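Uncharacterized protein (Bacteroides ovatus, PDB 4E6F) is of unknown function but belongs to the DUF4468 family, whose domain has a TBP-like fold of a curved antiparallel sheet packed with helices. Local coordinates at residues 50-55 and 77-82. Sequence-based numbering, arbitrary orientation. Where two conformers were deposited one is given.
Sequences DERLKE and GEEWIV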
# COMPACT_ATOMS: atom_id res chain seq x y z
N ASP A 50 5.06 -12.37 -5.82
CA ASP A 50 4.83 -13.73 -5.34
C ASP A 50 5.40 -13.90 -3.92
O ASP A 50 4.69 -14.36 -3.03
CB ASP A 50 5.47 -14.75 -6.30
CG ASP A 50 5.16 -16.19 -5.98
OD1 ASP A 50 4.08 -16.46 -5.43
OD2 ASP A 50 5.98 -17.05 -6.32
N GLU A 51 6.66 -13.51 -3.72
CA GLU A 51 7.29 -13.63 -2.41
C GLU A 51 6.66 -12.70 -1.38
O GLU A 51 6.43 -13.10 -0.23
CB GLU A 51 8.80 -13.38 -2.50
CG GLU A 51 9.56 -14.46 -3.27
CD GLU A 51 9.46 -15.88 -2.72
OE1 GLU A 51 9.52 -16.05 -1.48
OE2 GLU A 51 9.32 -16.81 -3.54
N ARG A 52 6.33 -11.46 -1.78
CA ARG A 52 5.72 -10.49 -0.86
C ARG A 52 4.35 -10.97 -0.37
O ARG A 52 4.03 -10.80 0.81
CB ARG A 52 5.61 -9.11 -1.54
CG ARG A 52 4.86 -8.04 -0.74
CD ARG A 52 5.54 -7.72 0.60
NE ARG A 52 4.80 -6.72 1.34
CZ ARG A 52 3.68 -6.94 2.03
NH1 ARG A 52 3.18 -8.18 2.10
NH2 ARG A 52 3.06 -5.95 2.63
N LEU A 53 3.55 -11.57 -1.25
CA LEU A 53 2.24 -12.04 -0.82
C LEU A 53 2.35 -13.37 -0.06
O LEU A 53 1.57 -13.59 0.86
CB LEU A 53 1.27 -12.13 -2.01
CG LEU A 53 0.92 -10.72 -2.59
CD1 LEU A 53 0.07 -10.83 -3.86
CD2 LEU A 53 0.18 -9.86 -1.59
N LYS A 54 3.34 -14.22 -0.41
CA LYS A 54 3.54 -15.47 0.35
C LYS A 54 3.89 -15.13 1.79
O LYS A 54 3.50 -15.85 2.70
CB LYS A 54 4.63 -16.35 -0.28
CG LYS A 54 4.07 -17.26 -1.35
CD LYS A 54 5.15 -17.97 -2.17
CE LYS A 54 4.59 -19.13 -2.96
NZ LYS A 54 3.65 -18.72 -4.05
N GLU A 55 4.59 -13.98 2.01
CA GLU A 55 4.99 -13.55 3.36
C GLU A 55 3.79 -13.24 4.25
O GLU A 55 3.92 -13.32 5.47
CB GLU A 55 5.94 -12.35 3.29
CG GLU A 55 7.37 -12.76 2.95
CD GLU A 55 8.28 -11.66 2.44
OE1 GLU A 55 7.89 -10.47 2.50
OE2 GLU A 55 9.38 -11.98 1.94
N GLY A 77 -4.12 -9.15 -1.29
CA GLY A 77 -3.46 -9.40 -0.02
C GLY A 77 -4.35 -9.14 1.16
O GLY A 77 -5.31 -8.36 1.09
N GLU A 78 -3.99 -9.76 2.27
CA GLU A 78 -4.70 -9.60 3.53
C GLU A 78 -3.66 -9.63 4.63
O GLU A 78 -2.84 -10.56 4.69
CB GLU A 78 -5.74 -10.71 3.71
CG GLU A 78 -6.52 -10.57 5.01
CD GLU A 78 -7.52 -11.68 5.18
OE1 GLU A 78 -8.55 -11.67 4.46
OE2 GLU A 78 -7.28 -12.57 6.02
N GLU A 79 -3.67 -8.61 5.48
CA GLU A 79 -2.70 -8.52 6.58
C GLU A 79 -3.30 -7.87 7.79
O GLU A 79 -4.32 -7.19 7.68
CB GLU A 79 -1.50 -7.64 6.17
CG GLU A 79 -0.59 -8.19 5.10
CD GLU A 79 0.54 -7.23 4.77
OE1 GLU A 79 1.28 -6.83 5.70
OE2 GLU A 79 0.69 -6.89 3.58
N TRP A 80 -2.58 -7.97 8.92
CA TRP A 80 -2.90 -7.17 10.09
C TRP A 80 -2.07 -5.90 10.04
O TRP A 80 -0.86 -5.97 9.74
CB TRP A 80 -2.56 -7.91 11.40
CG TRP A 80 -3.42 -9.11 11.65
CD1 TRP A 80 -3.04 -10.42 11.62
CD2 TRP A 80 -4.81 -9.10 12.01
NE1 TRP A 80 -4.10 -11.23 11.95
CE2 TRP A 80 -5.21 -10.45 12.15
CE3 TRP A 80 -5.77 -8.09 12.21
CZ2 TRP A 80 -6.52 -10.82 12.50
CZ3 TRP A 80 -7.07 -8.46 12.53
CH2 TRP A 80 -7.43 -9.81 12.68
N ILE A 81 -2.70 -4.77 10.38
CA ILE A 81 -2.01 -3.49 10.59
C ILE A 81 -2.13 -3.20 12.08
O ILE A 81 -3.25 -3.09 12.58
CB ILE A 81 -2.56 -2.34 9.71
CG1 ILE A 81 -2.15 -2.53 8.22
CG2 ILE A 81 -2.03 -0.98 10.24
CD1 ILE A 81 -2.81 -1.50 7.32
N VAL A 82 -1.01 -3.12 12.79
CA VAL A 82 -1.06 -2.86 14.24
C VAL A 82 -1.00 -1.36 14.50
O VAL A 82 -0.08 -0.69 14.03
CB VAL A 82 0.07 -3.63 14.98
CG1 VAL A 82 0.14 -3.27 16.48
CG2 VAL A 82 -0.12 -5.14 14.78
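Three groups hold E79 OE2: both terminal nitrogens of R52, and the hydroxyl of Y97 on the adjoining strand 90-104, which is hydrogen-bonded to it. The short, fairly straight bond of the salt bridge comes from R52 NH2, 2.7 Å from E79 OE2 with an N-H...O angle of 158°. It meets the oxygen on its syn side, slightly out of the carboxylate plane, while OE2 itself lies close to the guanidinium plane. R52 NH1 adds a weak, bent bond to the same E79 OE2 at 3.2 Å. One oxygen thus forks between two nitrogens, with OE1 set farther back, and the two flat groups are turned 70° apart instead of pairing side by side. The R52 chain leaves the helix with CG anti to the backbone N (chi1 174°) and bends at chi2, which carries the guanidinium toward the strand; E79 reaches back with its chain extended beyond CG. NH1 is also hydrogen-bonded to N56 OD1, and F158 of helix 149-169 touches both side chains. Beside this polar pair, L53 CD2 rests 4.0 Å from G77 CA, and a CB at this glycine would sit tight against L53 CD2. Helix 38-54 is so joined at its C-terminal end to strand 72-85 of the antiparallel sheet. A leucine in place of R52 would probably leave the E79 carboxylate with Y97 but without its countercharge, and N56 OD1 without this donor. With two N-H groups of R52 directed at OE2, the positive guanidinium is likely to favour a deprotonated, negatively charged E79.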